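Local coordinates for Ral guanine nucleotide dissociation stimulator-like 2 (Mus musculus, PDB 4JGW), which probably acts as a guanine nucleotide exchange factor for small G proteins and associates with GTP-bound Rap1A and H-Ras in vitro, at residues 263-268 / 455-460; 191-196 / 448-453; 285-290 / 326-331; 197-202 / 291-296. One frame throughout, in Å; residues are numbered along the deposited sequence.

Contact 1 (263-268 / 455-460); sequences SVLGAT and QPLTEA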
loop_
_atom_site.group_PDB
_atom_site.type_symbol
_atom_site.label_atom_id
_atom_site.label_comp_id
_atom_site.label_asym_id
_atom_site.label_seq_id
_atom_site.Cartn_x
_atom_site.Cartn_y
_atom_site.Cartn_z
ATOM N N SER A 263 22.956 -0.669 -17.631
ATOM C CA SER A 263 23.433 -1.784 -18.456
ATOM C C SER A 263 23.336 -1.500 -19.951
ATOM O O SER A 263 24.244 -1.846 -20.708
ATOM C CB SER A 263 22.700 -3.083 -18.110
ATOM O OG SER A 263 21.413 -3.126 -18.689
ATOM N N VAL A 264 22.234 -0.873 -20.364
ATOM C CA VAL A 264 22.044 -0.464 -21.756
ATOM C C VAL A 264 23.138 0.523 -22.176
ATOM O O VAL A 264 23.665 0.440 -23.286
ATOM C CB VAL A 264 20.623 0.121 -21.999
ATOM C CG1 VAL A 264 20.548 0.868 -23.323
ATOM C CG2 VAL A 264 19.580 -0.988 -21.963
ATOM N N LEU A 265 23.490 1.438 -21.274
ATOM C CA LEU A 265 24.571 2.388 -21.526
ATOM C C LEU A 265 25.951 1.771 -21.286
ATOM O O LEU A 265 26.971 2.383 -21.607
ATOM C CB LEU A 265 24.391 3.656 -20.685
ATOM C CG LEU A 265 23.203 4.562 -21.030
ATOM C CD1 LEU A 265 23.038 5.643 -19.976
ATOM C CD2 LEU A 265 23.341 5.180 -22.419
ATOM N N GLY A 266 25.969 0.561 -20.727
ATOM C CA GLY A 266 27.207 -0.163 -20.429
ATOM C C GLY A 266 28.110 0.579 -19.464
ATOM O O GLY A 266 29.335 0.455 -19.524
ATOM N N ALA A 267 27.492 1.346 -18.569
ATOM C CA ALA A 267 28.215 2.234 -17.668
ATOM C C ALA A 267 28.100 1.814 -16.205
ATOM O O ALA A 267 27.104 1.215 -15.794
ATOM C CB ALA A 267 27.737 3.668 -17.851
ATOM N N THR A 268 29.128 2.139 -15.429
ATOM C CA THR A 268 29.154 1.854 -14.000
ATOM C C THR A 268 29.431 3.141 -13.227
ATOM O O THR A 268 30.437 3.816 -13.464
ATOM C CB THR A 268 30.211 0.781 -13.662
ATOM O OG1 THR A 268 29.967 -0.393 -14.448
ATOM C CG2 THR A 268 30.165 0.414 -12.185
ATOM N N GLN A 455 25.780 -0.768 -9.371
ATOM C CA GLN A 455 25.903 0.630 -8.971
ATOM C C GLN A 455 25.275 1.518 -10.046
ATOM O O GLN A 455 25.951 1.925 -10.996
ATOM C CB GLN A 455 27.370 0.998 -8.716
ATOM C CG GLN A 455 27.978 0.301 -7.495
ATOM C CD GLN A 455 29.489 0.471 -7.377
ATOM O OE1 GLN A 455 30.132 -0.200 -6.570
ATOM N NE2 GLN A 455 30.060 1.365 -8.180
ATOM N N PRO A 456 23.969 1.811 -9.898
ATOM C CA PRO A 456 23.174 2.520 -10.903
ATOM C C PRO A 456 23.614 3.966 -11.117
ATOM O O PRO A 456 24.079 4.621 -10.183
ATOM C CB PRO A 456 21.758 2.478 -10.320
ATOM C CG PRO A 456 21.960 2.354 -8.852
ATOM C CD PRO A 456 23.177 1.503 -8.692
ATOM N N LEU A 457 23.459 4.445 -12.347
ATOM C CA LEU A 457 23.817 5.814 -12.706
ATOM C C LEU A 457 22.757 6.801 -12.237
ATOM O O LEU A 457 21.565 6.479 -12.194
ATOM C CB LEU A 457 23.992 5.948 -14.223
ATOM C CG LEU A 457 24.796 4.902 -15.000
ATOM C CD1 LEU A 457 24.607 5.116 -16.491
ATOM C CD2 LEU A 457 26.270 4.930 -14.631
ATOM N N THR A 458 23.203 8.006 -11.891
ATOM C CA THR A 458 22.299 9.107 -11.571
ATOM C C THR A 458 21.696 9.649 -12.866
ATOM O O THR A 458 22.176 9.335 -13.959
ATOM C CB THR A 458 23.028 10.249 -10.832
ATOM O OG1 THR A 458 23.993 10.846 -11.707
ATOM C CG2 THR A 458 23.729 9.733 -9.576
ATOM N N GLU A 459 20.646 10.460 -12.738
ATOM C CA GLU A 459 19.972 11.066 -13.888
ATOM C C GLU A 459 20.921 11.924 -14.729
ATOM O O GLU A 459 20.797 11.980 -15.956
ATOM C CB GLU A 459 18.766 11.899 -13.441
ATOM C CG GLU A 459 17.653 11.104 -12.758
ATOM C CD GLU A 459 17.789 11.038 -11.238
ATOM O OE1 GLU A 459 18.923 11.136 -10.715
ATOM O OE2 GLU A 459 16.749 10.884 -10.562
ATOM N N ALA A 460 21.866 12.581 -14.060
ATOM C CA ALA A 460 22.847 13.434 -14.724
ATOM C C ALA A 460 23.895 12.622 -15.487
ATOM O O ALA A 460 24.256 12.968 -16.616
ATOM C CB ALA A 460 23.517 14.362 -13.714
#

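Contact 2 (191-196 / 448-453); sequences SPADPT and QQWLQG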
loop_
_atom_site.group_PDB
_atom_site.type_symbol
_atom_site.label_atom_id
_atom_site.label_comp_id
_atom_site.label_asym_id
_atom_site.label_seq_id
_atom_site.Cartn_x
_atom_site.Cartn_y
_atom_site.Cartn_z
ATOM N N SER A 191 34.463 -6.363 -6.210
ATOM C CA SER A 191 34.362 -5.248 -7.155
ATOM C C SER A 191 32.922 -5.058 -7.654
ATOM O O SER A 191 32.133 -6.006 -7.631
ATOM C CB SER A 191 35.308 -5.478 -8.338
ATOM O OG SER A 191 34.953 -6.647 -9.057
ATOM N N PRO A 192 32.575 -3.831 -8.102
ATOM C CA PRO A 192 31.241 -3.557 -8.647
ATOM C C PRO A 192 30.868 -4.492 -9.798
ATOM O O PRO A 192 31.695 -4.762 -10.675
ATOM C CB PRO A 192 31.355 -2.110 -9.156
ATOM C CG PRO A 192 32.824 -1.815 -9.203
ATOM C CD PRO A 192 33.405 -2.613 -8.089
ATOM N N ALA A 193 29.629 -4.978 -9.780
ATOM C CA ALA A 193 29.142 -5.914 -10.790
ATOM C C ALA A 193 29.042 -5.260 -12.163
ATOM O O ALA A 193 28.700 -4.082 -12.276
ATOM C CB ALA A 193 27.794 -6.485 -10.376
ATOM N N ASP A 194 29.363 -6.034 -13.196
ATOM C CA ASP A 194 29.206 -5.606 -14.579
ATOM C C ASP A 194 27.709 -5.546 -14.889
ATOM O O ASP A 194 27.028 -6.573 -14.846
ATOM C CB ASP A 194 29.928 -6.584 -15.519
ATOM C CG ASP A 194 29.926 -6.134 -16.982
ATOM O OD1 ASP A 194 29.122 -5.256 -17.368
ATOM O OD2 ASP A 194 30.737 -6.679 -17.760
ATOM N N PRO A 195 27.188 -4.339 -15.184
ATOM C CA PRO A 195 25.762 -4.193 -15.480
ATOM C C PRO A 195 25.329 -4.964 -16.729
ATOM O O PRO A 195 24.187 -5.424 -16.797
ATOM C CB PRO A 195 25.593 -2.681 -15.682
ATOM C CG PRO A 195 26.959 -2.173 -16.003
ATOM C CD PRO A 195 27.895 -3.043 -15.231
ATOM N N THR A 196 26.241 -5.120 -17.690
ATOM C CA THR A 196 25.957 -5.848 -18.932
ATOM C C THR A 196 25.856 -7.372 -18.736
ATOM O O THR A 196 25.519 -8.098 -19.671
ATOM C CB THR A 196 26.985 -5.524 -20.059
ATOM O OG1 THR A 196 28.248 -6.133 -19.767
ATOM C CG2 THR A 196 27.172 -4.017 -20.223
ATOM N N GLN A 448 21.068 -12.754 -7.325
ATOM C CA GLN A 448 20.964 -11.845 -6.183
ATOM C C GLN A 448 22.278 -11.110 -5.916
ATOM O O GLN A 448 22.274 -9.902 -5.670
ATOM C CB GLN A 448 20.494 -12.586 -4.923
ATOM C CG GLN A 448 19.027 -13.026 -4.947
ATOM C CD GLN A 448 18.037 -11.865 -4.929
ATOM O OE1 GLN A 448 18.341 -10.768 -4.454
ATOM N NE2 GLN A 448 16.840 -12.111 -5.444
ATOM N N GLN A 449 23.393 -11.840 -5.978
ATOM C CA GLN A 449 24.724 -11.255 -5.786
ATOM C C GLN A 449 25.051 -10.220 -6.867
ATOM O O GLN A 449 25.650 -9.182 -6.575
ATOM C CB GLN A 449 25.802 -12.346 -5.734
ATOM C CG GLN A 449 27.179 -11.846 -5.288
ATOM C CD GLN A 449 28.170 -12.967 -5.015
ATOM O OE1 GLN A 449 28.237 -13.954 -5.753
ATOM N NE2 GLN A 449 28.953 -12.815 -3.952
ATOM N N TRP A 450 24.651 -10.506 -8.106
ATOM C CA TRP A 450 24.820 -9.568 -9.216
ATOM C C TRP A 450 23.995 -8.293 -9.012
ATOM O O TRP A 450 24.497 -7.186 -9.221
ATOM C CB TRP A 450 24.471 -10.234 -10.553
ATOM C CG TRP A 450 24.404 -9.271 -11.708
ATOM C CD1 TRP A 450 25.457 -8.697 -12.361
ATOM C CD2 TRP A 450 23.218 -8.770 -12.342
ATOM N NE1 TRP A 450 25.002 -7.870 -13.361
ATOM C CE2 TRP A 450 23.633 -7.895 -13.370
ATOM C CE3 TRP A 450 21.845 -8.974 -12.137
ATOM C CZ2 TRP A 450 22.724 -7.224 -14.197
ATOM C CZ3 TRP A 450 20.942 -8.307 -12.960
ATOM C CH2 TRP A 450 21.387 -7.443 -13.977
ATOM N N LEU A 451 22.740 -8.461 -8.598
ATOM C CA LEU A 451 21.844 -7.336 -8.314
ATOM C C LEU A 451 22.365 -6.434 -7.193
ATOM O O LEU A 451 22.196 -5.216 -7.243
ATOM C CB LEU A 451 20.437 -7.839 -7.973
ATOM C CG LEU A 451 19.567 -8.347 -9.126
ATOM C CD1 LEU A 451 18.453 -9.237 -8.601
ATOM C CD2 LEU A 451 18.998 -7.191 -9.944
ATOM N N GLN A 452 23.002 -7.046 -6.195
ATOM C CA GLN A 452 23.581 -6.328 -5.057
ATOM C C GLN A 452 24.833 -5.531 -5.434
ATOM O O GLN A 452 25.112 -4.487 -4.842
ATOM C CB GLN A 452 23.903 -7.309 -3.925
ATOM C CG GLN A 452 22.674 -7.862 -3.205
ATOM C CD GLN A 452 22.926 -9.196 -2.512
ATOM O OE1 GLN A 452 23.968 -9.829 -2.701
ATOM N NE2 GLN A 452 21.960 -9.632 -1.707
ATOM N N GLY A 453 25.580 -6.029 -6.417
ATOM C CA GLY A 453 26.818 -5.384 -6.859
ATOM C C GLY A 453 26.607 -4.242 -7.840
ATOM O O GLY A 453 27.548 -3.514 -8.165
#

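Contact 3 (285-290 / 326-331); sequences PQRARL and RAAWGE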
loop_
_atom_site.group_PDB
_atom_site.type_symbol
_atom_site.label_atom_id
_atom_site.label_comp_id
_atom_site.label_asym_id
_atom_site.label_seq_id
_atom_site.Cartn_x
_atom_site.Cartn_y
_atom_site.Cartn_z
ATOM N N PRO A 285 24.686 -2.855 -32.641
ATOM C CA PRO A 285 24.148 -4.218 -32.569
ATOM C C PRO A 285 24.310 -4.877 -31.196
ATOM O O PRO A 285 23.418 -5.606 -30.760
ATOM C CB PRO A 285 24.972 -4.973 -33.618
ATOM C CG PRO A 285 25.372 -3.929 -34.587
ATOM C CD PRO A 285 25.656 -2.727 -33.746
ATOM N N GLN A 286 25.435 -4.616 -30.531
ATOM C CA GLN A 286 25.706 -5.167 -29.199
ATOM C C GLN A 286 24.765 -4.577 -28.152
ATOM O O GLN A 286 24.279 -5.291 -27.272
ATOM C CB GLN A 286 27.158 -4.908 -28.790
ATOM C CG GLN A 286 28.201 -5.577 -29.675
ATOM C CD GLN A 286 29.617 -5.318 -29.196
ATOM O OE1 GLN A 286 30.096 -4.183 -29.214
ATOM N NE2 GLN A 286 30.296 -6.374 -28.763
ATOM N N ARG A 287 24.519 -3.272 -28.260
ATOM C CA ARG A 287 23.645 -2.550 -27.342
ATOM C C ARG A 287 22.187 -2.964 -27.525
ATOM O O ARG A 287 21.420 -2.985 -26.560
ATOM C CB ARG A 287 23.795 -1.037 -27.538
ATOM C CG ARG A 287 23.274 -0.204 -26.370
ATOM C CD ARG A 287 23.420 1.302 -26.597
ATOM N NE ARG A 287 24.761 1.693 -27.035
ATOM C CZ ARG A 287 25.806 1.875 -26.231
ATOM N NH1 ARG A 287 25.695 1.699 -24.921
ATOM N NH2 ARG A 287 26.975 2.230 -26.746
ATOM N N ALA A 288 21.816 -3.285 -28.763
ATOM C CA ALA A 288 20.469 -3.757 -29.082
ATOM C C ALA A 288 20.153 -5.072 -28.375
ATOM O O ALA A 288 19.012 -5.305 -27.975
ATOM C CB ALA A 288 20.297 -3.909 -30.580
ATOM N N ARG A 289 21.167 -5.921 -28.223
ATOM C CA ARG A 289 21.020 -7.199 -27.525
ATOM C C ARG A 289 20.672 -6.998 -26.050
ATOM O O ARG A 289 19.921 -7.783 -25.470
ATOM C CB ARG A 289 22.286 -8.052 -27.678
ATOM C CG ARG A 289 22.611 -8.430 -29.126
ATOM C CD ARG A 289 21.513 -9.297 -29.739
ATOM N NE ARG A 289 21.262 -8.973 -31.146
ATOM C CZ ARG A 289 20.355 -9.582 -31.913
ATOM N NH1 ARG A 289 19.598 -10.555 -31.421
ATOM N NH2 ARG A 289 20.204 -9.216 -33.179
ATOM N N LEU A 290 21.219 -5.935 -25.461
ATOM C CA LEU A 290 20.889 -5.539 -24.096
ATOM C C LEU A 290 19.464 -4.991 -24.004
ATOM O O LEU A 290 18.737 -5.313 -23.065
ATOM C CB LEU A 290 21.903 -4.521 -23.569
ATOM C CG LEU A 290 23.288 -5.080 -23.216
ATOM C CD1 LEU A 290 24.359 -4.014 -23.364
ATOM C CD2 LEU A 290 23.309 -5.676 -21.815
ATOM N N ARG A 326 19.026 5.878 -31.004
ATOM C CA ARG A 326 18.352 5.475 -32.243
ATOM C C ARG A 326 19.106 4.440 -33.070
ATOM O O ARG A 326 18.491 3.678 -33.819
ATOM C CB ARG A 326 18.009 6.703 -33.102
ATOM C CG ARG A 326 16.800 7.487 -32.596
ATOM C CD ARG A 326 15.522 6.664 -32.733
ATOM N NE ARG A 326 14.744 6.662 -31.498
ATOM C CZ ARG A 326 13.896 5.701 -31.142
ATOM N NH1 ARG A 326 13.706 4.644 -31.922
ATOM N NH2 ARG A 326 13.240 5.793 -29.995
ATOM N N ALA A 327 20.431 4.416 -32.936
ATOM C CA ALA A 327 21.246 3.409 -33.610
ATOM C C ALA A 327 21.020 2.045 -32.964
ATOM O O ALA A 327 20.816 1.048 -33.659
ATOM C CB ALA A 327 22.720 3.792 -33.576
ATOM N N ALA A 328 21.041 2.022 -31.632
ATOM C CA ALA A 328 20.779 0.808 -30.861
ATOM C C ALA A 328 19.356 0.295 -31.088
ATOM O O ALA A 328 19.162 -0.890 -31.359
ATOM C CB ALA A 328 21.033 1.054 -29.383
ATOM N N TRP A 329 18.373 1.192 -30.990
ATOM C CA TRP A 329 16.976 0.851 -31.272
ATOM C C TRP A 329 16.799 0.372 -32.715
ATOM O O TRP A 329 16.006 -0.535 -32.983
ATOM C CB TRP A 329 16.049 2.038 -30.992
ATOM C CG TRP A 329 15.744 2.259 -29.533
ATOM C CD1 TRP A 329 16.140 3.316 -28.765
ATOM C CD2 TRP A 329 14.978 1.405 -28.672
ATOM N NE1 TRP A 329 15.668 3.176 -27.482
ATOM C CE2 TRP A 329 14.952 2.011 -27.396
ATOM C CE3 TRP A 329 14.308 0.186 -28.856
ATOM C CZ2 TRP A 329 14.287 1.440 -26.306
ATOM C CZ3 TRP A 329 13.645 -0.382 -27.770
ATOM C CH2 TRP A 329 13.640 0.248 -26.513
ATOM N N GLY A 330 17.555 0.981 -33.629
ATOM C CA GLY A 330 17.547 0.602 -35.042
ATOM C C GLY A 330 18.058 -0.802 -35.315
ATOM O O GLY A 330 17.752 -1.379 -36.358
ATOM N N GLU A 331 18.835 -1.348 -34.379
ATOM C CA GLU A 331 19.361 -2.713 -34.491
ATOM C C GLU A 331 18.502 -3.746 -33.752
ATOM O O GLU A 331 18.760 -4.950 -33.828
ATOM C CB GLU A 331 20.814 -2.781 -33.995
ATOM C CG GLU A 331 21.828 -2.011 -34.845
ATOM C CD GLU A 331 21.931 -2.526 -36.275
ATOM O OE1 GLU A 331 21.827 -3.755 -36.490
ATOM O OE2 GLU A 331 22.120 -1.694 -37.187
#

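Contact 4 (197-202 / 291-296); sequences DVLVFL and LEKWIR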
loop_
_atom_site.group_PDB
_atom_site.type_symbol
_atom_site.label_atom_id
_atom_site.label_comp_id
_atom_site.label_asym_id
_atom_site.label_seq_id
_atom_site.Cartn_x
_atom_site.Cartn_y
_atom_site.Cartn_z
ATOM N N ASP A 197 26.139 -7.844 -17.521
ATOM C CA ASP A 197 26.030 -9.267 -17.184
ATOM C C ASP A 197 24.589 -9.764 -17.065
ATOM O O ASP A 197 24.356 -10.942 -16.791
ATOM C CB ASP A 197 26.802 -9.594 -15.899
ATOM C CG ASP A 197 28.269 -9.908 -16.153
ATOM O OD1 ASP A 197 28.670 -10.064 -17.327
ATOM O OD2 ASP A 197 29.023 -10.007 -15.163
ATOM N N VAL A 198 23.629 -8.862 -17.270
ATOM C CA VAL A 198 22.216 -9.235 -17.375
ATOM C C VAL A 198 22.032 -10.303 -18.465
ATOM O O VAL A 198 21.130 -11.140 -18.380
ATOM C CB VAL A 198 21.305 -7.993 -17.631
ATOM C CG1 VAL A 198 21.626 -7.326 -18.966
ATOM C CG2 VAL A 198 19.827 -8.366 -17.552
ATOM N N LEU A 199 22.920 -10.272 -19.460
ATOM C CA LEU A 199 22.921 -11.215 -20.581
ATOM C C LEU A 199 23.289 -12.640 -20.169
ATOM O O LEU A 199 22.907 -13.598 -20.837
ATOM C CB LEU A 199 23.889 -10.735 -21.672
ATOM C CG LEU A 199 23.604 -9.421 -22.408
ATOM C CD1 LEU A 199 24.807 -9.007 -23.239
ATOM C CD2 LEU A 199 22.353 -9.516 -23.285
ATOM N N VAL A 200 24.030 -12.764 -19.070
ATOM C CA VAL A 200 24.547 -14.048 -18.580
ATOM C C VAL A 200 23.469 -14.943 -17.946
ATOM O O VAL A 200 23.615 -16.169 -17.903
ATOM C CB VAL A 200 25.743 -13.822 -17.603
ATOM C CG1 VAL A 200 26.060 -15.069 -16.785
ATOM C CG2 VAL A 200 26.978 -13.367 -18.376
ATOM N N PHE A 201 22.392 -14.328 -17.464
ATOM C CA PHE A 201 21.294 -15.069 -16.843
ATOM C C PHE A 201 20.099 -15.181 -17.782
ATOM O O PHE A 201 19.929 -14.358 -18.677
ATOM C CB PHE A 201 20.862 -14.402 -15.536
ATOM C CG PHE A 201 21.995 -14.120 -14.588
ATOM C CD1 PHE A 201 22.468 -12.822 -14.422
ATOM C CD2 PHE A 201 22.586 -15.149 -13.859
ATOM C CE1 PHE A 201 23.513 -12.550 -13.547
ATOM C CE2 PHE A 201 23.631 -14.891 -12.978
ATOM C CZ PHE A 201 24.099 -13.588 -12.822
ATOM N N LEU A 202 19.277 -16.205 -17.576
ATOM C CA LEU A 202 18.049 -16.366 -18.348
ATOM C C LEU A 202 17.006 -15.338 -17.910
ATOM O O LEU A 202 16.921 -14.996 -16.728
ATOM C CB LEU A 202 17.514 -17.799 -18.222
ATOM C CG LEU A 202 18.283 -18.884 -18.992
ATOM C CD1 LEU A 202 18.007 -20.268 -18.421
ATOM C CD2 LEU A 202 17.968 -18.846 -20.486
ATOM N N LEU A 291 19.072 -4.178 -24.984
ATOM C CA LEU A 291 17.698 -3.675 -25.072
ATOM C C LEU A 291 16.704 -4.830 -25.196
ATOM O O LEU A 291 15.718 -4.887 -24.461
ATOM C CB LEU A 291 17.535 -2.715 -26.256
ATOM C CG LEU A 291 18.190 -1.331 -26.203
ATOM C CD1 LEU A 291 18.168 -0.690 -27.584
ATOM C CD2 LEU A 291 17.516 -0.423 -25.183
ATOM N N GLU A 292 16.989 -5.747 -26.123
ATOM C CA GLU A 292 16.181 -6.950 -26.339
ATOM C C GLU A 292 16.082 -7.802 -25.073
ATOM O O GLU A 292 15.020 -8.344 -24.765
ATOM C CB GLU A 292 16.758 -7.783 -27.491
ATOM C CG GLU A 292 16.537 -7.181 -28.882
ATOM C CD GLU A 292 17.545 -7.668 -29.923
ATOM O OE1 GLU A 292 18.279 -8.646 -29.658
ATOM O OE2 GLU A 292 17.600 -7.065 -31.017
ATOM N N LYS A 293 17.193 -7.904 -24.345
ATOM C CA LYS A 293 17.243 -8.668 -23.101
ATOM C C LYS A 293 16.310 -8.100 -22.030
ATOM O O LYS A 293 15.542 -8.844 -21.415
ATOM C CB LYS A 293 18.678 -8.741 -22.568
ATOM C CG LYS A 293 18.855 -9.642 -21.349
ATOM C CD LYS A 293 18.598 -11.099 -21.701
ATOM C CE LYS A 293 18.818 -11.996 -20.508
ATOM N NZ LYS A 293 19.178 -13.373 -20.937
ATOM N N TRP A 294 16.384 -6.787 -21.817
ATOM C CA TRP A 294 15.552 -6.111 -20.824
ATOM C C TRP A 294 14.074 -6.100 -21.201
ATOM O O TRP A 294 13.210 -6.201 -20.326
ATOM C CB TRP A 294 16.050 -4.687 -20.568
ATOM C CG TRP A 294 17.263 -4.629 -19.689
ATOM C CD1 TRP A 294 18.522 -4.254 -20.056
ATOM C CD2 TRP A 294 17.333 -4.964 -18.296
ATOM N NE1 TRP A 294 19.372 -4.333 -18.980
ATOM C CE2 TRP A 294 18.669 -4.764 -17.886
ATOM C CE3 TRP A 294 16.398 -5.418 -17.354
ATOM C CZ2 TRP A 294 19.096 -4.994 -16.574
ATOM C CZ3 TRP A 294 16.822 -5.647 -16.049
ATOM C CH2 TRP A 294 18.162 -5.435 -15.673
ATOM N N ILE A 295 13.795 -5.978 -22.501
ATOM C CA ILE A 295 12.432 -6.085 -23.023
ATOM C C ILE A 295 11.834 -7.444 -22.650
ATOM O O ILE A 295 10.694 -7.523 -22.184
ATOM C CB ILE A 295 12.383 -5.871 -24.567
ATOM C CG1 ILE A 295 12.587 -4.392 -24.912
ATOM C CG2 ILE A 295 11.060 -6.363 -25.152
ATOM C CD1 ILE A 295 12.934 -4.125 -26.372
ATOM N N ARG A 296 12.620 -8.500 -22.848
ATOM C CA ARG A 296 12.200 -9.860 -22.537
ATOM C C ARG A 296 12.046 -10.078 -21.030
ATOM O O ARG A 296 11.138 -10.787 -20.595
ATOM C CB ARG A 296 13.179 -10.873 -23.147
ATOM C CG ARG A 296 12.896 -12.338 -22.819
ATOM C CD ARG A 296 11.541 -12.820 -23.334
ATOM N NE ARG A 296 11.443 -12.767 -24.791
ATOM C CZ ARG A 296 11.952 -13.678 -25.617
ATOM N NH1 ARG A 296 12.613 -14.726 -25.138
ATOM N NH2 ARG A 296 11.803 -13.536 -26.924
#

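Contact 1 (263-268 / 455-460)
Leu457 pushes both of its methyl groups against the turn that joins helix 244-264 to strand 267-269. Its CG stands anti to the carbonyl carbon (chi1 -46°), and the fork at the end of the side chain opens onto Ala267: CB of Ala267 lies 3.7 Å from CD1 of Leu457 and 3.8 Å from its CD2. CD1 also meets Leu265, whose own CD1 is 3.9 Å away; the two leucine side chains run at a slant to each other and touch by single methyls. On the other branch, CD2 of Leu457 rests on the backbone, 3.9 Å from C of Thr268. Thr268 turns its CB away from 455-460, yet its CG2 passes 4.1 Å from NE2 of Gln455 in a loose van der Waals approach. The amide of Gln455 has its polar partner further on, donating from NE2 to the carbonyl oxygen of Ser269. Helix 459-469 adds Val465 and Val469 around Leu265. Leu457 thus packs beside a Schellman motif, in which Gly266, with positive phi, ends helix 244-264 and Ala267 N returns to the O of Ser262, before the chain enters the two-stranded antiparallel sheet 267-269/277-279.

Contact 2 (191-196 / 448-453)
A mixed contact, two hydrogen bonds around a small apolar core, holds the loop that precedes helix 203-219 against the C-terminal part of helix 445-453 in the Ras-GEF part of the chain. Ala193 lies at its centre. Its backbone N donates to the O of Gly453 over 3.0 Å, approaching from above the carbonyl plane, while its CB sits 3.6 Å from the O of Trp450 and 3.8 Å from CD1 of the indole. Gly453 has no side chain, and the loop comes close, with the CA atoms of Ala193 and Gly453 4.6 Å apart. The second bond is made by the indole: with CG of Trp450 anti to its backbone N (chi1 171°), the ring reaches the loop and NE1 donates to the O of Asp194 at 2.8 Å, nearly straight at 164°. That oxygen lies in the ring plane, and the O of Pro195 meets the same edge at CZ2, 3.5 Å away. Asp194 OD1 accepts from both N and OG1 of Thr196 on one face of its carboxylate and also pairs with Arg280, which would help fix the loop's bend. The OD1 bond to the backbone N of Thr196 makes this an Asx turn at the start of the 3-10 segment 195-199.

Contact 3 (285-290 / 326-331)
Pro285, near the start of helix 284-303, lies alongside Glu331, the two side chains pointing the same way. CG of Glu331 comes within 3.7 Å of the backbone N of Pro285, and OE1 of Glu331 is 4.0 Å from the proline CG, a van der Waals contact of the carboxylate with the ring. The turn of the glutamate at chi2 (-62°) swings the carboxylate aside, so that it lies beside the proline ring and does not run into it. Two residues on, Arg287 leads its aliphatic stem past Ala328: CD of Arg287 is 3.7 Å from CB of Ala328, and CB and CG of the arginine lie little farther off. That methyl also stands at the edge of the guanidinium, near its plane, whereas the polar end turns elsewhere, NH1 donating to the carbonyl oxygen of Val264 near the C-terminal end of helix 244-264. These are two helices of the mainly helical Ras-GEF (CDC25-homology) domain, brought together through small residues: the CA atoms of Ala288 and Ala328 are only 4.9 Å apart. Ala288 is the next to touch. Its CB faces the backbone of the 326-331 segment, lying 3.3 Å from the O of Ala328 and 3.6 Å from CB of Glu331. The same carbonyl oxygen of Ala328 accepts a hydrogen bond from OG1 of Thr332.

Contact 4 (197-202 / 291-296)
Lys293 sends CG anti to its backbone N (chi1 -174°), then bends at chi2 (66°) and runs out extended, carrying NZ across to the loop 197-202. Val198 likewise sets CG2 opposite its backbone N, which lays that methyl over the Trp294 ring. NZ donates to the O of Phe201 over 2.6 Å, in the carbonyl plane and with a C=O...N angle of 159°. Along the methylene chain, CE lies 3.3 Å from the O of Val198, and nearer the backbone CB is 3.8 Å from CD2 of Leu199. On Trp294, CG2 of Val198 sits 3.8 Å from the centroid of the six-membered ring, over its face, in a CH-pi contact, while CG1 stands 3.7 Å from NE1. The ring nitrogen points to OG of Ser263, probably a hydrogen bond although modelled too short, which may help fix the indole's rotation. Leu206 of helix 203-219 touches both Val198 and Lys293. The chemistry divides in two: a buried aromatic face receives a methyl, and beside it an ammonium group, its stem between a Leu199 methyl and the Val198 oxygen, binds a main-chain carbonyl just ahead of helix 203-219; the positive charge probably polarises that carbonyl toward its oxygen.

Overall arrangement
All four contacts gather in the Ras-GEF half of the structure, where the loop 191-202 packs on its helices, on the same side of the chain's centre. Contacts 1 and 2, centres about 12 Å apart, meet where Pro195 packs on Ser263, Ala267 and Thr268. Contact 1 also joins contacts 3 and 4, each about 16 Å away between centres: Arg287 NH1 lies 2.9 Å from Val264 O, a probable hydrogen bond, and Val264 packs on Leu291 and Trp294. Contacts 3 and 4 share helix 284-303, with Leu290 touching Val198 and Leu199. Between contacts 2 and 4, Trp450 lies against Asp197, Val198 and Phe201. Contacts 2 and 3 are the most separated, about 22 Å between centres.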